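Local structure of HydG protein (4RTB) at residues Ala100-Ser105 and Thr147-Val152; Leu129-Ala134 and Leu165-Pro170; Lys160-Leu165 and Tyr193-Lys198; Ile181-Ala186 and Leu199-Tyr204; Pro279-Val284 and Gly321-Thr326. The protein is a radical SAM maturase of [FeFe]-hydrogenase, a carbon monoxide and cyanide synthase that carries a [4Fe-4S] cluster and S-adenosylmethionine. All coordinates share one frame; numbering follows the deposited sequence.

Contact 1: residues Ala100-Ser105 and Thr147-Val152; sequences APLYLS and TRILLV
Tyr103 and Val152 are paired across adjacent parallel strands, and their side chains cross at a slant. Val152 CG1 sits over the centre of the Tyr103 ring, 3.4 Å from the centroid and 11° off the normal, a CH-pi contact. The second methyl, CG2, reaches the same ring near CE2, at 3.6 Å. Val152 CG1 is placed between its own backbone N and carbonyl carbon (chi1 37°), which turns both methyls to the ring. On the face that carries Leu102 and Leu151 the two strands meet through aliphatic side chains. Here Leu102 CB packs on Ile149 CG2 at 3.6 Å, and Leu151 CD2 lies between Leu102 CB and Leu104 CD1. Five backbone hydrogen bonds hold this register. They run from Ala100 N to Arg148 O, through both groups of Leu150 and Val152, to Leu104 N, which meets Val152 O at 2.9 Å. The Tyr103 hydroxyl bonds to Gln366, an S-adenosylmethionine-binding residue, and Val152 itself lines that pocket. Further out, helix 131-144 packs on Ala100, Leu102 and Leu104. Helix 158-175 lies against Leu104 and Leu151, and strand 180-184 continues the sheet beyond strand 148-153.

Contact 2: residues Leu129-Ala134 and Leu165-Pro170; sequences LSLEEA and LEEIIP
Leu131 and Ala134, in the first turn of helix 131-144, pack on Ile168 of helix 158-175. Leu131 turns its CG away from its backbone N (chi1 -169°), and this swings CD1 across to the other helix. There CD1 lies 3.8 Å from Ile168 CG1 and also rests against the backbone of Glu167, near its carbonyl oxygen. Ile168 answers with its longer branch. CG1 is set opposite the carbonyl carbon (chi1 -77°), and the chain runs on extended to CD1. That methyl ends 3.8 Å from Ala134 CB and 4.2 Å from Leu129 O, and Ile168 CG2 lies 4.2 Å from the same Ala134 CB. The helix start is shaped by a capping box. Ser130 OG, at the N-cap, accepts from Glu133 N at 3.3 Å. In return Ser130 N donates to Glu133 OE2 at 3.0 Å, coming from above the carboxylate plane. The two bonds fix the first turn from which Leu131 and Ala134 project. Between the segments the side chains meet through aliphatic carbons. The contact of 129-134 with 165-170 thus rests on apolar packing, while Tyr164 of the same helix 158-175 adds a directed bond to Leu129 O.

Contact 3: residues Lys160-Leu165 and Tyr193-Lys198; sequences KTLSYL and YERLKK
Leu162 and Arg195 join two neighbouring outer helices of the TIM-barrel fold, helix 158-175 and helix 190-197. The short helix segments run almost parallel, 9° apart, with their axes 10.5 Å from each other at closest approach. Long side chains bridge this gap. Leu162 points at the second helix and crosses Leu196 at about a right angle, with Leu162 CD2 4.0 Å from Leu196 CD1. Leu165 CD1 touches the same Leu196 methyl more loosely, at 4.4 Å. These leucines make the apolar part of the contact. Above them the Arg195 chain bends at chi3 (67°), which lays its guanidinium over Leu162. The charge is met beside the contact: NH1 forms a salt bridge with Glu166, one turn further along the first helix. Ser163 OG stands near the plane of the guanidinium, 3.5 Å from Arg195 NH1, but bonds to Asp159 O of its own helix. Leu162 CB lies over the centre of the guanidinium, 3.8 Å from Arg195 CZ.

Contact 4: residues Ile181-Ala186 and Leu199-Tyr204; sequences INVNIA and LKIGTY. With SAM (S-adenosylmethionine), chain B.
Asn182 and Thr203 lie side by side and point the same way. From its root, Asn182 CB lies 3.5 Å from Thr203 O. The next atom, CG, comes 3.7 Å from Thr203 CB. At the tip OD1 accepts from Thr203 N at 2.7 Å; the donor stands above the carbonyl plane and the hydrogen bond is bent, with 136° at the hydrogen. ND2 lies 4.1 Å from Thr203 CB and turns toward Arg148. The backbones support this pairing. Gly202 N donates to Ile181 O, and Val183 N donates to Thr203 O at 2.8 Å. Val183 then spreads its two methyls. CG2 meets Ile201 CG2 at 3.7 Å, and CG1 lies in plane at the edge of the Tyr204 ring, 3.9 Å from CD2. The Tyr204 hydroxyl reaches the backbone near Ile185 and bonds to Tyr193 OH, whose ring packs edge-to-face with that of Tyr204. Thr203 OG1 has a weak bond to His280. At the C-terminal end of strand 180-184, Asn184 O comes 3.2 Å from CB of S-adenosylmethionine, while Asn184 ND2 bonds to Gln205 O. The contact joins strand 180-184 to the chain entering strand 204-205. A bound cofactor at the C-terminal end of such a strand is typical of the radical SAM TIM barrel.

Contact 5: residues Pro279-Val284 and Gly321-Thr326; sequences PHTVSV and GIILST
Residues 281-283 and 321-323 pair as parallel strands, Thr281 beside Gly321, Val282 beside Ile322 and Ser283 beside Ile323. The short strand axes approach to 4.5 Å at an angle of 29°. Val282 uses both backbone groups: its N donates to Gly321 O and its O accepts from Ile323 N, each at 2.9 Å. Val284 N donates to Ile323 O, while the bond from Gly321 N to His280 O is weak. Ile323 carries one face. Its CG1 stands opposite the carbonyl carbon (chi1 -54°) and the chain continues extended, which carries CD1 back to Thr281, 3.5 Å from OG1 and 3.6 Å from CB. Ser283 OG rests 3.7 Å from Ile323 CB. Ile322, on the other face, meets Val284 through their CG2 methyls at 3.6 Å, and Leu313 of helix 303-316 packs on both residues. Gln205 and Gln343 flank Thr281 and Ile323 inside the barrel. Strand 281-283, helix 303-316 and strand 321-324 form a beta-alpha-beta unit, the repeating element of the TIM barrel.

Contacts 1, 4 and 5 lie on the barrel wall, and contacts 2 and 3 on the helices outside it. Contacts 1 and 4 are neighbours in the sheet, centres 10 Å apart, with Leu151 O 2.9 Å from Asn184 N. Contacts 2 and 3 share Leu165, whose CD2 lies 3.7 Å from Leu104 CD1 of contact 1. Tyr164 OH of contact 3 probably bonds to Leu129 O of contact 2. Contact 5 is farthest from contact 2, with centres 26 Å apart. Three contacts reach S-adenosylmethionine: Asn184 touches it, and the side chains of Val152 and Thr326 each come within about 4 Å. The Val152 side chain is also about 6 Å from the iron-sulfur cluster.

Contact 1: residues Ala100-Ser105 and Thr147-Val152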
# COMPACT_ATOMS: atom_id res chain seq x y z
N ALA A 100 3.92 -9.61 -3.38
CA ALA A 100 3.21 -10.64 -2.64
C ALA A 100 3.57 -10.56 -1.16
O ALA A 100 4.74 -10.47 -0.79
CB ALA A 100 3.53 -12.01 -3.19
N PRO A 101 2.54 -10.58 -0.29
CA PRO A 101 2.76 -10.55 1.16
C PRO A 101 3.13 -11.93 1.70
O PRO A 101 2.45 -12.91 1.41
CB PRO A 101 1.41 -10.09 1.71
CG PRO A 101 0.43 -10.55 0.69
CD PRO A 101 1.11 -10.50 -0.64
N LEU A 102 4.20 -12.00 2.47
CA LEU A 102 4.57 -13.24 3.13
C LEU A 102 4.30 -13.13 4.62
O LEU A 102 4.98 -12.39 5.35
CB LEU A 102 6.04 -13.59 2.87
CG LEU A 102 6.57 -14.85 3.55
CD1 LEU A 102 5.59 -16.01 3.41
CD2 LEU A 102 7.93 -15.23 2.97
N TYR A 103 3.29 -13.86 5.08
CA TYR A 103 2.96 -13.92 6.49
C TYR A 103 3.91 -14.87 7.19
O TYR A 103 3.93 -16.06 6.90
CB TYR A 103 1.51 -14.35 6.69
CG TYR A 103 0.51 -13.25 6.40
CD1 TYR A 103 0.26 -12.83 5.11
CD2 TYR A 103 -0.18 -12.63 7.44
CE1 TYR A 103 -0.65 -11.81 4.85
CE2 TYR A 103 -1.09 -11.63 7.19
CZ TYR A 103 -1.32 -11.22 5.89
OH TYR A 103 -2.23 -10.22 5.64
N LEU A 104 4.72 -14.34 8.11
CA LEU A 104 5.69 -15.17 8.81
C LEU A 104 5.11 -15.76 10.09
O LEU A 104 5.53 -16.83 10.53
CB LEU A 104 6.96 -14.37 9.13
CG LEU A 104 7.88 -14.06 7.95
CD1 LEU A 104 9.13 -13.34 8.42
CD2 LEU A 104 8.24 -15.34 7.21
N SER A 105 4.14 -15.07 10.68
CA SER A 105 3.55 -15.52 11.93
C SER A 105 2.20 -14.86 12.18
O SER A 105 2.00 -13.68 11.90
CB SER A 105 4.50 -15.22 13.09
OG SER A 105 4.03 -15.81 14.29
N THR A 147 8.97 -10.68 -7.40
CA THR A 147 10.31 -10.36 -6.93
C THR A 147 10.26 -9.44 -5.72
O THR A 147 11.29 -9.13 -5.11
CB THR A 147 11.16 -9.70 -8.02
OG1 THR A 147 10.53 -8.49 -8.45
CG2 THR A 147 11.32 -10.64 -9.21
N ARG A 148 9.06 -8.98 -5.39
CA ARG A 148 8.88 -8.09 -4.26
C ARG A 148 8.00 -8.77 -3.21
O ARG A 148 6.93 -9.29 -3.52
CB ARG A 148 8.26 -6.76 -4.71
CG ARG A 148 9.11 -5.98 -5.71
CD ARG A 148 8.45 -4.64 -5.98
NE ARG A 148 8.03 -4.05 -4.72
CZ ARG A 148 7.79 -2.76 -4.52
NH1 ARG A 148 7.94 -1.89 -5.51
NH2 ARG A 148 7.41 -2.34 -3.32
N ILE A 149 8.47 -8.77 -1.97
CA ILE A 149 7.78 -9.46 -0.88
C ILE A 149 7.46 -8.49 0.26
O ILE A 149 8.24 -7.58 0.54
CB ILE A 149 8.61 -10.65 -0.36
CG1 ILE A 149 8.89 -11.64 -1.49
CG2 ILE A 149 7.92 -11.35 0.80
CD1 ILE A 149 9.54 -12.94 -1.03
N LEU A 150 6.30 -8.66 0.89
CA LEU A 150 5.93 -7.87 2.06
C LEU A 150 5.80 -8.76 3.29
O LEU A 150 4.75 -9.35 3.53
CB LEU A 150 4.62 -7.11 1.80
CG LEU A 150 4.20 -5.94 2.72
CD1 LEU A 150 3.08 -6.33 3.67
CD2 LEU A 150 5.39 -5.37 3.48
N LEU A 151 6.87 -8.86 4.07
CA LEU A 151 6.85 -9.65 5.30
C LEU A 151 5.89 -9.05 6.32
O LEU A 151 6.00 -7.88 6.69
CB LEU A 151 8.25 -9.75 5.92
CG LEU A 151 9.32 -10.49 5.13
CD1 LEU A 151 10.62 -10.49 5.92
CD2 LEU A 151 8.88 -11.92 4.83
N VAL A 152 4.96 -9.87 6.79
CA VAL A 152 3.96 -9.41 7.74
C VAL A 152 3.85 -10.39 8.91
O VAL A 152 3.85 -11.61 8.72
CB VAL A 152 2.59 -9.23 7.04
CG1 VAL A 152 2.38 -10.31 6.00
CG2 VAL A 152 1.45 -9.19 8.04

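Contact 2: residues Leu129-Ala134 and Leu165-Pro170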
# COMPACT_ATOMS: atom_id res chain seq x y z
N LEU A 129 6.75 -19.65 11.43
CA LEU A 129 7.50 -20.41 10.43
C LEU A 129 8.98 -20.55 10.76
O LEU A 129 9.63 -19.57 11.14
CB LEU A 129 7.34 -19.76 9.06
CG LEU A 129 5.93 -19.75 8.49
CD1 LEU A 129 5.80 -18.70 7.41
CD2 LEU A 129 5.58 -21.12 7.95
N SER A 130 9.51 -21.75 10.59
CA SER A 130 10.95 -21.97 10.74
C SER A 130 11.69 -21.28 9.60
O SER A 130 11.07 -20.77 8.67
CB SER A 130 11.27 -23.47 10.75
OG SER A 130 11.09 -24.04 9.47
N LEU A 131 13.01 -21.28 9.68
CA LEU A 131 13.83 -20.66 8.64
C LEU A 131 13.61 -21.36 7.30
O LEU A 131 13.42 -20.70 6.28
CB LEU A 131 15.31 -20.72 9.02
CG LEU A 131 16.22 -19.88 8.13
CD1 LEU A 131 16.50 -18.53 8.77
CD2 LEU A 131 17.51 -20.62 7.82
N GLU A 132 13.62 -22.69 7.33
CA GLU A 132 13.41 -23.48 6.12
C GLU A 132 12.04 -23.21 5.51
O GLU A 132 11.91 -23.09 4.29
CB GLU A 132 13.57 -24.97 6.43
CG GLU A 132 14.87 -25.32 7.15
N GLU A 133 11.02 -23.11 6.35
CA GLU A 133 9.66 -22.85 5.89
C GLU A 133 9.53 -21.48 5.23
O GLU A 133 9.01 -21.36 4.12
CB GLU A 133 8.66 -22.99 7.05
CG GLU A 133 8.14 -24.40 7.25
CD GLU A 133 7.69 -24.67 8.68
OE1 GLU A 133 7.50 -25.85 9.03
OE2 GLU A 133 7.53 -23.70 9.45
N ALA A 134 10.01 -20.45 5.92
CA ALA A 134 9.96 -19.09 5.39
C ALA A 134 10.72 -18.98 4.07
O ALA A 134 10.22 -18.41 3.09
CB ALA A 134 10.53 -18.11 6.41
N LEU A 165 13.79 -12.15 12.59
CA LEU A 165 14.04 -11.52 11.30
C LEU A 165 15.54 -11.40 11.02
O LEU A 165 15.96 -11.48 9.86
CB LEU A 165 13.39 -10.13 11.25
CG LEU A 165 11.87 -10.09 11.19
CD1 LEU A 165 11.36 -8.66 11.22
CD2 LEU A 165 11.38 -10.81 9.94
N GLU A 166 16.33 -11.23 12.07
CA GLU A 166 17.78 -11.12 11.92
C GLU A 166 18.36 -12.40 11.36
O GLU A 166 19.42 -12.38 10.73
CB GLU A 166 18.44 -10.78 13.26
CG GLU A 166 18.69 -9.29 13.45
CD GLU A 166 18.91 -8.93 14.91
OE1 GLU A 166 18.76 -9.81 15.78
OE2 GLU A 166 19.21 -7.75 15.18
N GLU A 167 17.68 -13.52 11.60
CA GLU A 167 18.11 -14.77 10.99
C GLU A 167 17.40 -15.05 9.67
O GLU A 167 17.99 -15.65 8.76
CB GLU A 167 17.89 -15.94 11.95
CG GLU A 167 19.17 -16.39 12.65
CD GLU A 167 19.16 -17.88 12.98
OE1 GLU A 167 18.10 -18.52 12.82
OE2 GLU A 167 20.22 -18.40 13.39
N ILE A 168 16.15 -14.61 9.54
CA ILE A 168 15.35 -14.98 8.37
C ILE A 168 15.59 -14.11 7.13
O ILE A 168 15.75 -14.64 6.02
CB ILE A 168 13.85 -14.98 8.72
CG1 ILE A 168 13.51 -16.23 9.52
CG2 ILE A 168 12.99 -14.89 7.46
CD1 ILE A 168 12.05 -16.59 9.53
N ILE A 169 15.63 -12.80 7.30
CA ILE A 169 15.74 -11.90 6.15
C ILE A 169 17.02 -12.08 5.32
O ILE A 169 16.94 -12.21 4.09
CB ILE A 169 15.60 -10.42 6.59
CG1 ILE A 169 14.15 -10.12 6.98
CG2 ILE A 169 16.04 -9.48 5.47
CD1 ILE A 169 13.91 -8.70 7.41
N PRO A 170 18.21 -12.08 5.97
CA PRO A 170 19.41 -12.31 5.14
C PRO A 170 19.40 -13.68 4.48
O PRO A 170 19.95 -13.84 3.38
CB PRO A 170 20.56 -12.21 6.15
CG PRO A 170 20.00 -11.46 7.30
CD PRO A 170 18.57 -11.87 7.38

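Contact 3: residues Lys160-Leu165 and Tyr193-Lys198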
# COMPACT_ATOMS: atom_id res chain seq x y z
N LYS A 160 12.41 -10.68 20.40
CA LYS A 160 11.92 -11.89 19.74
C LYS A 160 11.88 -11.72 18.22
O LYS A 160 12.65 -12.35 17.49
CB LYS A 160 10.53 -12.24 20.26
CG LYS A 160 10.43 -13.56 21.01
CD LYS A 160 9.26 -14.39 20.47
CE LYS A 160 8.89 -15.52 21.41
NZ LYS A 160 7.77 -16.34 20.86
N THR A 161 10.97 -10.85 17.77
CA THR A 161 10.75 -10.61 16.36
C THR A 161 12.02 -10.20 15.65
O THR A 161 12.30 -10.65 14.55
CB THR A 161 9.70 -9.51 16.11
OG1 THR A 161 10.26 -8.23 16.47
CG2 THR A 161 8.46 -9.76 16.93
N LEU A 162 12.79 -9.32 16.29
CA LEU A 162 13.98 -8.79 15.64
C LEU A 162 15.08 -9.83 15.50
O LEU A 162 15.83 -9.80 14.53
CB LEU A 162 14.50 -7.57 16.39
CG LEU A 162 13.68 -6.32 16.08
CD1 LEU A 162 14.22 -5.15 16.84
CD2 LEU A 162 13.68 -6.04 14.58
N SER A 163 15.18 -10.76 16.45
CA SER A 163 16.14 -11.85 16.31
C SER A 163 15.70 -12.77 15.18
O SER A 163 16.49 -13.14 14.29
CB SER A 163 16.28 -12.62 17.62
OG SER A 163 16.40 -11.72 18.71
N TYR A 164 14.42 -13.14 15.24
CA TYR A 164 13.75 -13.95 14.22
C TYR A 164 14.04 -13.44 12.80
O TYR A 164 14.49 -14.19 11.93
CB TYR A 164 12.25 -13.95 14.51
CG TYR A 164 11.40 -14.82 13.61
CD1 TYR A 164 10.55 -14.25 12.68
CD2 TYR A 164 11.43 -16.20 13.72
CE1 TYR A 164 9.75 -15.03 11.86
CE2 TYR A 164 10.64 -17.00 12.91
CZ TYR A 164 9.80 -16.41 11.98
OH TYR A 164 9.02 -17.19 11.17
N LEU A 165 13.79 -12.15 12.59
CA LEU A 165 14.04 -11.52 11.30
C LEU A 165 15.54 -11.40 11.02
O LEU A 165 15.96 -11.48 9.86
CB LEU A 165 13.39 -10.13 11.25
CG LEU A 165 11.87 -10.09 11.19
CD1 LEU A 165 11.36 -8.66 11.22
CD2 LEU A 165 11.38 -10.81 9.94
N TYR A 193 14.95 -0.23 15.47
CA TYR A 193 15.02 0.24 14.10
C TYR A 193 16.46 0.30 13.61
O TYR A 193 16.73 0.07 12.43
CB TYR A 193 14.35 1.61 13.96
CG TYR A 193 12.84 1.55 14.06
CD1 TYR A 193 12.12 0.58 13.37
CD2 TYR A 193 12.14 2.46 14.83
CE1 TYR A 193 10.74 0.53 13.45
CE2 TYR A 193 10.76 2.41 14.92
CZ TYR A 193 10.07 1.44 14.23
OH TYR A 193 8.70 1.39 14.32
N GLU A 194 17.39 0.60 14.52
CA GLU A 194 18.81 0.52 14.19
C GLU A 194 19.19 -0.92 13.86
O GLU A 194 20.06 -1.16 13.03
CB GLU A 194 19.67 1.04 15.35
CG GLU A 194 19.90 2.55 15.31
N ARG A 195 18.53 -1.86 14.52
CA ARG A 195 18.77 -3.28 14.25
C ARG A 195 18.18 -3.66 12.90
O ARG A 195 18.76 -4.46 12.17
CB ARG A 195 18.18 -4.15 15.37
CG ARG A 195 18.96 -4.11 16.68
CD ARG A 195 18.30 -4.96 17.77
NE ARG A 195 18.36 -6.39 17.47
CZ ARG A 195 17.78 -7.33 18.21
NH1 ARG A 195 17.89 -8.61 17.87
NH2 ARG A 195 17.10 -7.00 19.29
N LEU A 196 17.03 -3.07 12.58
CA LEU A 196 16.32 -3.40 11.35
C LEU A 196 17.03 -2.84 10.12
O LEU A 196 17.08 -3.50 9.08
CB LEU A 196 14.88 -2.89 11.41
CG LEU A 196 13.92 -3.56 10.43
CD1 LEU A 196 13.84 -5.06 10.71
CD2 LEU A 196 12.54 -2.93 10.49
N LYS A 197 17.57 -1.63 10.24
CA LYS A 197 18.30 -1.00 9.15
C LYS A 197 19.49 -1.84 8.70
O LYS A 197 19.90 -1.79 7.54
CB LYS A 197 18.76 0.41 9.55
CG LYS A 197 19.35 1.24 8.42
N LYS A 198 20.05 -2.63 9.62
CA LYS A 198 21.17 -3.51 9.31
C LYS A 198 20.75 -4.71 8.47
O LYS A 198 21.58 -5.37 7.85
CB LYS A 198 21.85 -4.00 10.60
CG LYS A 198 22.64 -2.94 11.35

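Contact 4: residues Ile181-Ala186 and Leu199-Tyr204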
# COMPACT_ATOMS: atom_id res chain seq x y z
N ILE A 181 12.75 -6.76 0.02
CA ILE A 181 11.93 -7.17 1.15
C ILE A 181 11.41 -5.94 1.89
O ILE A 181 12.18 -5.18 2.47
CB ILE A 181 12.69 -8.07 2.14
CG1 ILE A 181 12.81 -9.50 1.60
CG2 ILE A 181 11.96 -8.13 3.47
CD1 ILE A 181 14.05 -9.74 0.79
N ASN A 182 10.10 -5.75 1.83
CA ASN A 182 9.44 -4.72 2.62
C ASN A 182 8.92 -5.32 3.91
O ASN A 182 8.71 -6.53 4.00
CB ASN A 182 8.31 -4.06 1.84
CG ASN A 182 8.81 -3.19 0.71
OD1 ASN A 182 9.95 -2.75 0.71
ND2 ASN A 182 7.94 -2.94 -0.27
N VAL A 183 8.70 -4.47 4.91
CA VAL A 183 8.40 -4.96 6.24
C VAL A 183 7.20 -4.27 6.88
O VAL A 183 7.15 -3.04 6.98
CB VAL A 183 9.63 -4.81 7.16
CG1 VAL A 183 9.23 -4.76 8.61
CG2 VAL A 183 10.61 -5.95 6.91
N ASN A 184 6.23 -5.07 7.31
CA ASN A 184 5.10 -4.56 8.06
C ASN A 184 5.12 -5.08 9.50
O ASN A 184 4.35 -5.97 9.86
CB ASN A 184 3.78 -4.94 7.38
CG ASN A 184 2.59 -4.23 7.98
OD1 ASN A 184 1.46 -4.71 7.91
ND2 ASN A 184 2.84 -3.07 8.58
N ILE A 185 6.02 -4.53 10.30
CA ILE A 185 6.21 -4.97 11.68
C ILE A 185 5.75 -3.90 12.67
O ILE A 185 5.95 -2.71 12.44
CB ILE A 185 7.70 -5.33 11.93
CG1 ILE A 185 8.03 -6.67 11.28
CG2 ILE A 185 8.01 -5.40 13.42
CD1 ILE A 185 7.10 -7.79 11.67
N ALA A 186 5.12 -4.35 13.76
CA ALA A 186 4.69 -3.48 14.85
C ALA A 186 5.81 -2.53 15.32
O ALA A 186 6.99 -2.85 15.18
CB ALA A 186 4.20 -4.33 16.01
N LEU A 199 19.45 -5.01 8.47
CA LEU A 199 18.93 -6.16 7.74
C LEU A 199 18.75 -5.86 6.26
O LEU A 199 18.40 -6.75 5.48
CB LEU A 199 17.60 -6.62 8.35
CG LEU A 199 17.68 -7.16 9.77
CD1 LEU A 199 16.36 -7.81 10.17
CD2 LEU A 199 18.83 -8.14 9.92
N LYS A 200 18.98 -4.60 5.89
CA LYS A 200 18.89 -4.14 4.51
C LYS A 200 17.51 -4.33 3.90
O LYS A 200 17.38 -4.83 2.78
CB LYS A 200 19.93 -4.85 3.64
CG LYS A 200 21.37 -4.56 4.01
CD LYS A 200 22.31 -5.36 3.13
CE LYS A 200 23.77 -5.06 3.43
NZ LYS A 200 24.68 -5.87 2.57
N ILE A 201 16.47 -3.94 4.64
CA ILE A 201 15.11 -4.01 4.12
C ILE A 201 14.83 -2.82 3.22
O ILE A 201 15.50 -1.79 3.31
CB ILE A 201 14.06 -4.05 5.25
CG1 ILE A 201 14.24 -2.85 6.19
CG2 ILE A 201 14.16 -5.35 6.03
CD1 ILE A 201 13.10 -1.85 6.13
N GLY A 202 13.84 -2.96 2.34
CA GLY A 202 13.48 -1.88 1.45
C GLY A 202 12.66 -0.81 2.17
O GLY A 202 13.18 0.25 2.53
N THR A 203 11.39 -1.11 2.38
CA THR A 203 10.47 -0.16 2.99
C THR A 203 9.86 -0.72 4.26
O THR A 203 9.46 -1.88 4.32
CB THR A 203 9.34 0.23 2.01
OG1 THR A 203 9.91 0.75 0.80
CG2 THR A 203 8.42 1.27 2.63
N TYR A 204 9.79 0.12 5.29
CA TYR A 204 9.15 -0.25 6.54
C TYR A 204 7.75 0.34 6.62
O TYR A 204 7.58 1.56 6.70
CB TYR A 204 10.00 0.23 7.72
CG TYR A 204 9.27 0.19 9.05
CD1 TYR A 204 8.89 1.35 9.69
CD2 TYR A 204 8.97 -1.03 9.65
CE1 TYR A 204 8.22 1.32 10.89
CE2 TYR A 204 8.30 -1.07 10.85
CZ TYR A 204 7.93 0.10 11.47
OH TYR A 204 7.27 0.06 12.68
N SAM B . 0.85 -6.61 13.39
CA SAM B . 1.35 -5.38 12.76
C SAM B . 0.44 -4.18 12.99
O SAM B . -0.63 -4.27 13.58
OXT SAM B . 0.78 -3.07 12.58
CB SAM B . 1.54 -5.57 11.26
CG SAM B . 0.76 -6.69 10.58
SD SAM B . -1.04 -6.55 10.50
CE SAM B . -1.40 -8.28 10.15
C5' SAM B . -1.29 -6.01 8.80
C4' SAM B . -2.45 -5.04 8.59
O4' SAM B . -3.67 -5.68 8.28
C3' SAM B . -2.74 -4.21 9.83
O3' SAM B . -1.94 -3.05 9.85
C2' SAM B . -4.21 -3.87 9.70
O2' SAM B . -4.37 -2.53 9.31
C1' SAM B . -4.71 -4.77 8.58
N9 SAM B . -5.93 -5.45 9.04
C8 SAM B . -6.08 -6.14 10.22
N7 SAM B . -7.34 -6.61 10.28
C5 SAM B . -8.01 -6.22 9.18
C6 SAM B . -9.31 -6.42 8.75
N6 SAM B . -10.16 -7.12 9.50
N1 SAM B . -9.72 -5.89 7.54
C2 SAM B . -8.84 -5.16 6.77
N3 SAM B . -7.54 -4.96 7.20
C4 SAM B . -7.13 -5.48 8.39

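Contact 5: residues Pro279-Val284 and Gly321-Thr326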
# COMPACT_ATOMS: atom_id res chain seq x y z
N PRO A 279 6.63 10.23 2.99
CA PRO A 279 6.47 8.77 2.96
C PRO A 279 6.57 8.24 1.54
O PRO A 279 6.04 8.86 0.61
CB PRO A 279 5.06 8.55 3.52
CG PRO A 279 4.69 9.84 4.16
CD PRO A 279 5.40 10.90 3.42
N HIS A 280 7.23 7.11 1.37
CA HIS A 280 7.33 6.48 0.07
C HIS A 280 5.95 6.02 -0.41
O HIS A 280 5.57 6.26 -1.55
CB HIS A 280 8.29 5.30 0.12
CG HIS A 280 8.47 4.62 -1.20
ND1 HIS A 280 8.88 3.31 -1.31
CD2 HIS A 280 8.28 5.06 -2.47
CE1 HIS A 280 8.94 2.98 -2.59
NE2 HIS A 280 8.59 4.03 -3.31
N THR A 281 5.21 5.35 0.48
CA THR A 281 3.91 4.81 0.12
C THR A 281 2.83 5.10 1.16
O THR A 281 3.09 5.14 2.37
CB THR A 281 3.96 3.27 -0.07
OG1 THR A 281 4.04 2.63 1.21
CG2 THR A 281 5.14 2.86 -0.93
N VAL A 282 1.60 5.30 0.68
CA VAL A 282 0.42 5.32 1.53
C VAL A 282 -0.45 4.11 1.19
O VAL A 282 -0.94 3.99 0.07
CB VAL A 282 -0.40 6.61 1.36
CG1 VAL A 282 -1.71 6.51 2.12
CG2 VAL A 282 0.40 7.82 1.83
N SER A 283 -0.63 3.22 2.16
CA SER A 283 -1.45 2.03 1.97
C SER A 283 -2.90 2.31 2.37
O SER A 283 -3.16 2.75 3.48
CB SER A 283 -0.91 0.86 2.80
OG SER A 283 0.46 0.63 2.52
N VAL A 284 -3.83 2.06 1.46
CA VAL A 284 -5.24 2.32 1.76
C VAL A 284 -6.10 1.05 1.73
O VAL A 284 -6.60 0.66 0.68
CB VAL A 284 -5.84 3.37 0.80
CG1 VAL A 284 -5.49 4.76 1.27
CG2 VAL A 284 -5.35 3.14 -0.63
N GLY A 321 3.53 7.04 -3.72
CA GLY A 321 2.87 5.83 -4.18
C GLY A 321 1.67 5.47 -3.33
O GLY A 321 1.60 5.83 -2.16
N ILE A 322 0.70 4.78 -3.93
CA ILE A 322 -0.48 4.34 -3.21
C ILE A 322 -0.62 2.82 -3.32
O ILE A 322 -0.61 2.27 -4.42
CB ILE A 322 -1.76 5.01 -3.75
CG1 ILE A 322 -1.72 6.52 -3.47
CG2 ILE A 322 -3.00 4.40 -3.12
CD1 ILE A 322 -2.94 7.26 -3.97
N ILE A 323 -0.73 2.15 -2.17
CA ILE A 323 -0.78 0.70 -2.16
C ILE A 323 -2.17 0.16 -1.85
O ILE A 323 -2.82 0.58 -0.88
CB ILE A 323 0.22 0.10 -1.15
CG1 ILE A 323 1.63 0.65 -1.41
CG2 ILE A 323 0.22 -1.42 -1.23
CD1 ILE A 323 2.72 -0.08 -0.65
N LEU A 324 -2.63 -0.77 -2.68
CA LEU A 324 -3.89 -1.47 -2.47
C LEU A 324 -3.63 -2.81 -1.79
O LEU A 324 -3.46 -3.83 -2.46
CB LEU A 324 -4.61 -1.69 -3.81
CG LEU A 324 -6.08 -2.11 -3.76
CD1 LEU A 324 -6.95 -0.91 -3.40
CD2 LEU A 324 -6.52 -2.73 -5.07
N SER A 325 -3.61 -2.81 -0.46
CA SER A 325 -3.31 -4.02 0.29
C SER A 325 -4.46 -5.02 0.28
O SER A 325 -4.23 -6.23 0.21
CB SER A 325 -2.94 -3.66 1.74
OG SER A 325 -3.68 -2.55 2.21
N THR A 326 -5.69 -4.52 0.34
CA THR A 326 -6.86 -5.39 0.37
C THR A 326 -7.21 -5.96 -1.00
O THR A 326 -7.07 -5.29 -2.02
CB THR A 326 -8.09 -4.63 0.92
OG1 THR A 326 -8.15 -3.32 0.33
CG2 THR A 326 -7.98 -4.49 2.43